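Pectate lyase 47 (PDB 1VBL) cleaves pectate (polygalacturonate) by eliminative lysis, as a thermostable, calcium-binding pectate lyase of polysaccharide lyase family 1. Local coordinates at residues Asn299-Ser304 / Asn328-Asp333. Sequence-based numbering, arbitrary orientation.
Sequences NYYEFS and NYFSFD
Tyr301 and Phe330 stack in an offset pair, planes 8° apart and ring centroids 4.3 Å apart. Phe330 CE2 lies over one face of the Tyr301 ring, toward its rim. Both residues hold CG anti to the carbonyl carbon, which sends the rings the same way. Tyr279 lies near parallel to Tyr301 and continues the aromatic row, while Trp315 binds the phenol OH. Phe303 and Phe332 lie side by side, planes near parallel but slid apart; Phe303 CD1 comes 3.3 Å from Phe332 CE1.

The strands are parallel and in register, as in neighbouring coils of the family's right-handed parallel beta-helix. Five backbone N-H...O=C bonds join them, from Tyr329 N to Asn299 O (2.9 Å) through to Asp333 N to Phe303 O (3.2 Å).

On the other face, Tyr300 has CG anti to the backbone N (chi1 177°), which lays its ring along the strand toward Glu302. Its OH donates to Glu302 OE1 at 2.6 Å, on the anti side of the carboxylate. Its CE1 lies 3.7 Å from Tyr329 CD2, with the ring planes oblique. Lys280 forms a salt bridge with Glu302 OE2, which Tyr278 also holds. With a phenylalanine in place of Tyr300, Glu302 OE1 loses this hydroxyl donor and the carboxylate would probably be freer to turn.

Past the strand ends, Ser304 OG donates to Asp333 OD1 at 2.6 Å, on the syn side but tilted out of the carboxylate plane. The chemistry is thus divided: one stacked pair and one slid pair of rings pack the Tyr301 face, while the Tyr300 face mixes ring contacts with a hydroxyl-carboxylate-lysine chain.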
ATOM      1  N   ASN A 299      -7.890   2.352 -13.837  1.00  8.86           N
ATOM      2  CA  ASN A 299      -6.890   3.052 -13.046  1.00  9.55           C
ATOM      3  C   ASN A 299      -6.112   3.951 -13.990  1.00  9.75           C
ATOM      4  O   ASN A 299      -5.983   3.647 -15.176  1.00  9.39           O
ATOM      5  CB  ASN A 299      -5.945   2.062 -12.368  1.00  8.94           C
ATOM      6  CG  ASN A 299      -6.644   1.227 -11.320  1.00 10.40           C
ATOM      7  OD1 ASN A 299      -7.029   1.730 -10.258  1.00  8.03           O
ATOM      8  ND2 ASN A 299      -6.832  -0.054 -11.618  1.00  9.21           N
ATOM      9  N   TYR A 300      -5.617   5.066 -13.463  1.00  9.92           N
ATOM     10  CA  TYR A 300      -4.842   6.010 -14.251  1.00  8.78           C
ATOM     11  C   TYR A 300      -3.424   6.062 -13.680  1.00 10.12           C
ATOM     12  O   TYR A 300      -3.239   6.342 -12.493  1.00  9.92           O
ATOM     13  CB  TYR A 300      -5.496   7.394 -14.199  1.00  8.10           C
ATOM     14  CG  TYR A 300      -4.719   8.469 -14.934  1.00 10.49           C
ATOM     15  CD1 TYR A 300      -4.290   8.274 -16.247  1.00 11.32           C
ATOM     16  CD2 TYR A 300      -4.414   9.683 -14.314  1.00 11.54           C
ATOM     17  CE1 TYR A 300      -3.572   9.260 -16.930  1.00 12.00           C
ATOM     18  CE2 TYR A 300      -3.695  10.676 -14.984  1.00 11.09           C
ATOM     19  CZ  TYR A 300      -3.278  10.459 -16.288  1.00 13.18           C
ATOM     20  OH  TYR A 300      -2.553  11.425 -16.944  1.00 15.05           O
ATOM     21  N   TYR A 301      -2.439   5.764 -14.525  1.00  9.45           N
ATOM     22  CA  TYR A 301      -1.031   5.755 -14.124  1.00 11.30           C
ATOM     23  C   TYR A 301      -0.350   6.886 -14.884  1.00 11.40           C
ATOM     24  O   TYR A 301      -0.392   6.928 -16.113  1.00 12.23           O
ATOM     25  CB  TYR A 301      -0.373   4.416 -14.484  1.00  9.65           C
ATOM     26  CG  TYR A 301      -1.104   3.197 -13.964  1.00 10.77           C
ATOM     27  CD1 TYR A 301      -2.261   2.734 -14.590  1.00  9.69           C
ATOM     28  CD2 TYR A 301      -0.641   2.505 -12.842  1.00 12.03           C
ATOM     29  CE1 TYR A 301      -2.942   1.615 -14.115  1.00  9.90           C
ATOM     30  CE2 TYR A 301      -1.319   1.380 -12.356  1.00 10.22           C
ATOM     31  CZ  TYR A 301      -2.467   0.946 -12.999  1.00 10.25           C
ATOM     32  OH  TYR A 301      -3.161  -0.143 -12.521  1.00 12.35           O
ATOM     33  N   GLU A 302       0.287   7.791 -14.150  1.00 11.10           N
ATOM     34  CA  GLU A 302       0.919   8.954 -14.758  1.00 11.39           C
ATOM     35  C   GLU A 302       2.340   9.124 -14.251  1.00 12.54           C
ATOM     36  O   GLU A 302       2.568   9.224 -13.045  1.00 11.26           O
ATOM     37  CB  GLU A 302       0.064  10.180 -14.424  1.00 12.51           C
ATOM     38  CG  GLU A 302       0.570  11.514 -14.912  1.00 16.83           C
ATOM     39  CD  GLU A 302      -0.366  12.632 -14.494  1.00 20.18           C
ATOM     40  OE1 GLU A 302      -1.364  12.885 -15.202  1.00 22.45           O
ATOM     41  OE2 GLU A 302      -0.115  13.244 -13.440  1.00 22.94           O
ATOM     42  N   PHE A 303       3.297   9.164 -15.175  1.00 12.12           N
ATOM     43  CA  PHE A 303       4.694   9.284 -14.787  1.00 12.67           C
ATOM     44  C   PHE A 303       5.473  10.338 -15.559  1.00 12.84           C
ATOM     45  O   PHE A 303       5.298  10.503 -16.766  1.00 14.05           O
ATOM     46  CB  PHE A 303       5.397   7.931 -14.950  1.00 11.12           C
ATOM     47  CG  PHE A 303       4.634   6.773 -14.364  1.00 12.60           C
ATOM     48  CD1 PHE A 303       3.703   6.078 -15.132  1.00 12.92           C
ATOM     49  CD2 PHE A 303       4.835   6.385 -13.039  1.00 12.58           C
ATOM     50  CE1 PHE A 303       2.983   5.010 -14.596  1.00 11.93           C
ATOM     51  CE2 PHE A 303       4.121   5.321 -12.492  1.00 13.32           C
ATOM     52  CZ  PHE A 303       3.191   4.629 -13.275  1.00 13.14           C
ATOM     53  N   SER A 304       6.338  11.045 -14.841  1.00 14.53           N
ATOM     54  CA  SER A 304       7.191  12.069 -15.428  1.00 15.44           C
ATOM     55  C   SER A 304       8.634  11.700 -15.111  1.00 15.52           C
ATOM     56  O   SER A 304       8.956  11.366 -13.971  1.00 15.54           O
ATOM     57  CB  SER A 304       6.879  13.442 -14.832  1.00 16.07           C
ATOM     58  OG  SER A 304       7.854  14.390 -15.239  1.00 16.27           O
ATOM     59  N   ASN A 328      -7.343   0.380 -18.364  1.00  8.52           N
ATOM     60  CA  ASN A 328      -6.462   1.196 -17.545  1.00  9.34           C
ATOM     61  C   ASN A 328      -5.749   2.125 -18.514  1.00  9.01           C
ATOM     62  O   ASN A 328      -5.483   1.754 -19.657  1.00  9.16           O
ATOM     63  CB  ASN A 328      -5.458   0.327 -16.788  1.00  8.62           C
ATOM     64  CG  ASN A 328      -6.136  -0.632 -15.839  1.00  9.45           C
ATOM     65  OD1 ASN A 328      -6.336  -1.806 -16.161  1.00 13.36           O
ATOM     66  ND2 ASN A 328      -6.517  -0.134 -14.673  1.00  6.85           N
ATOM     67  N   TYR A 329      -5.443   3.329 -18.050  1.00  9.57           N
ATOM     68  CA  TYR A 329      -4.804   4.343 -18.881  1.00  9.76           C
ATOM     69  C   TYR A 329      -3.430   4.734 -18.344  1.00  9.78           C
ATOM     70  O   TYR A 329      -3.306   5.134 -17.187  1.00 10.77           O
ATOM     71  CB  TYR A 329      -5.712   5.573 -18.922  1.00  8.95           C
ATOM     72  CG  TYR A 329      -5.414   6.577 -20.013  1.00  9.57           C
ATOM     73  CD1 TYR A 329      -6.358   6.848 -20.998  1.00  9.62           C
ATOM     74  CD2 TYR A 329      -4.211   7.287 -20.037  1.00 10.81           C
ATOM     75  CE1 TYR A 329      -6.122   7.803 -21.983  1.00 11.93           C
ATOM     76  CE2 TYR A 329      -3.962   8.251 -21.022  1.00 12.60           C
ATOM     77  CZ  TYR A 329      -4.928   8.501 -21.990  1.00 12.17           C
ATOM     78  OH  TYR A 329      -4.707   9.446 -22.966  1.00 13.48           O
ATOM     79  N   PHE A 330      -2.407   4.630 -19.191  1.00  9.95           N
ATOM     80  CA  PHE A 330      -1.043   4.986 -18.798  1.00 10.86           C
ATOM     81  C   PHE A 330      -0.552   6.215 -19.554  1.00 12.13           C
ATOM     82  O   PHE A 330      -0.727   6.318 -20.768  1.00 12.95           O
ATOM     83  CB  PHE A 330      -0.054   3.847 -19.088  1.00  8.98           C
ATOM     84  CG  PHE A 330      -0.252   2.625 -18.242  1.00  9.58           C
ATOM     85  CD1 PHE A 330      -1.248   1.703 -18.549  1.00  7.99           C
ATOM     86  CD2 PHE A 330       0.581   2.383 -17.152  1.00  9.53           C
ATOM     87  CE1 PHE A 330      -1.409   0.554 -17.786  1.00  9.52           C
ATOM     88  CE2 PHE A 330       0.431   1.238 -16.378  1.00  8.55           C
ATOM     89  CZ  PHE A 330      -0.567   0.318 -16.695  1.00 11.14           C
ATOM     90  N   SER A 331       0.080   7.130 -18.829  1.00 11.41           N
ATOM     91  CA  SER A 331       0.624   8.344 -19.425  1.00 13.33           C
ATOM     92  C   SER A 331       2.073   8.511 -18.979  1.00 13.40           C
ATOM     93  O   SER A 331       2.366   8.462 -17.788  1.00 14.20           O
ATOM     94  CB  SER A 331      -0.191   9.561 -18.984  1.00 14.29           C
ATOM     95  OG  SER A 331       0.326  10.751 -19.551  1.00 17.41           O
ATOM     96  N   PHE A 332       2.972   8.693 -19.941  1.00 13.94           N
ATOM     97  CA  PHE A 332       4.397   8.885 -19.664  1.00 14.91           C
ATOM     98  C   PHE A 332       4.837  10.123 -20.445  1.00 14.90           C
ATOM     99  O   PHE A 332       4.356  10.350 -21.552  1.00 16.50           O
ATOM    100  CB  PHE A 332       5.207   7.680 -20.157  1.00 14.35           C
ATOM    101  CG  PHE A 332       4.962   6.411 -19.382  1.00 14.26           C
ATOM    102  CD1 PHE A 332       5.762   6.083 -18.290  1.00 13.79           C
ATOM    103  CD2 PHE A 332       3.951   5.532 -19.762  1.00 14.37           C
ATOM    104  CE1 PHE A 332       5.561   4.891 -17.588  1.00 14.51           C
ATOM    105  CE2 PHE A 332       3.741   4.338 -19.068  1.00 14.99           C
ATOM    106  CZ  PHE A 332       4.548   4.017 -17.980  1.00 14.95           C
ATOM    107  N   ASP A 333       5.742  10.924 -19.889  1.00 15.69           N
ATOM    108  CA  ASP A 333       6.183  12.103 -20.620  1.00 15.45           C
ATOM    109  C   ASP A 333       7.498  11.869 -21.354  1.00 16.40           C
ATOM    110  O   ASP A 333       8.183  12.813 -21.758  1.00 15.59           O
ATOM    111  CB  ASP A 333       6.263  13.336 -19.707  1.00 15.08           C
ATOM    112  CG  ASP A 333       7.314  13.215 -18.625  1.00 14.75           C
ATOM    113  OD1 ASP A 333       7.394  14.154 -17.806  1.00 14.15           O
ATOM    114  OD2 ASP A 333       8.052  12.209 -18.583  1.00 15.53           O
TER
HETATM  115  O   HOH W   1       2.831  12.011 -17.933  1.00 31.50           O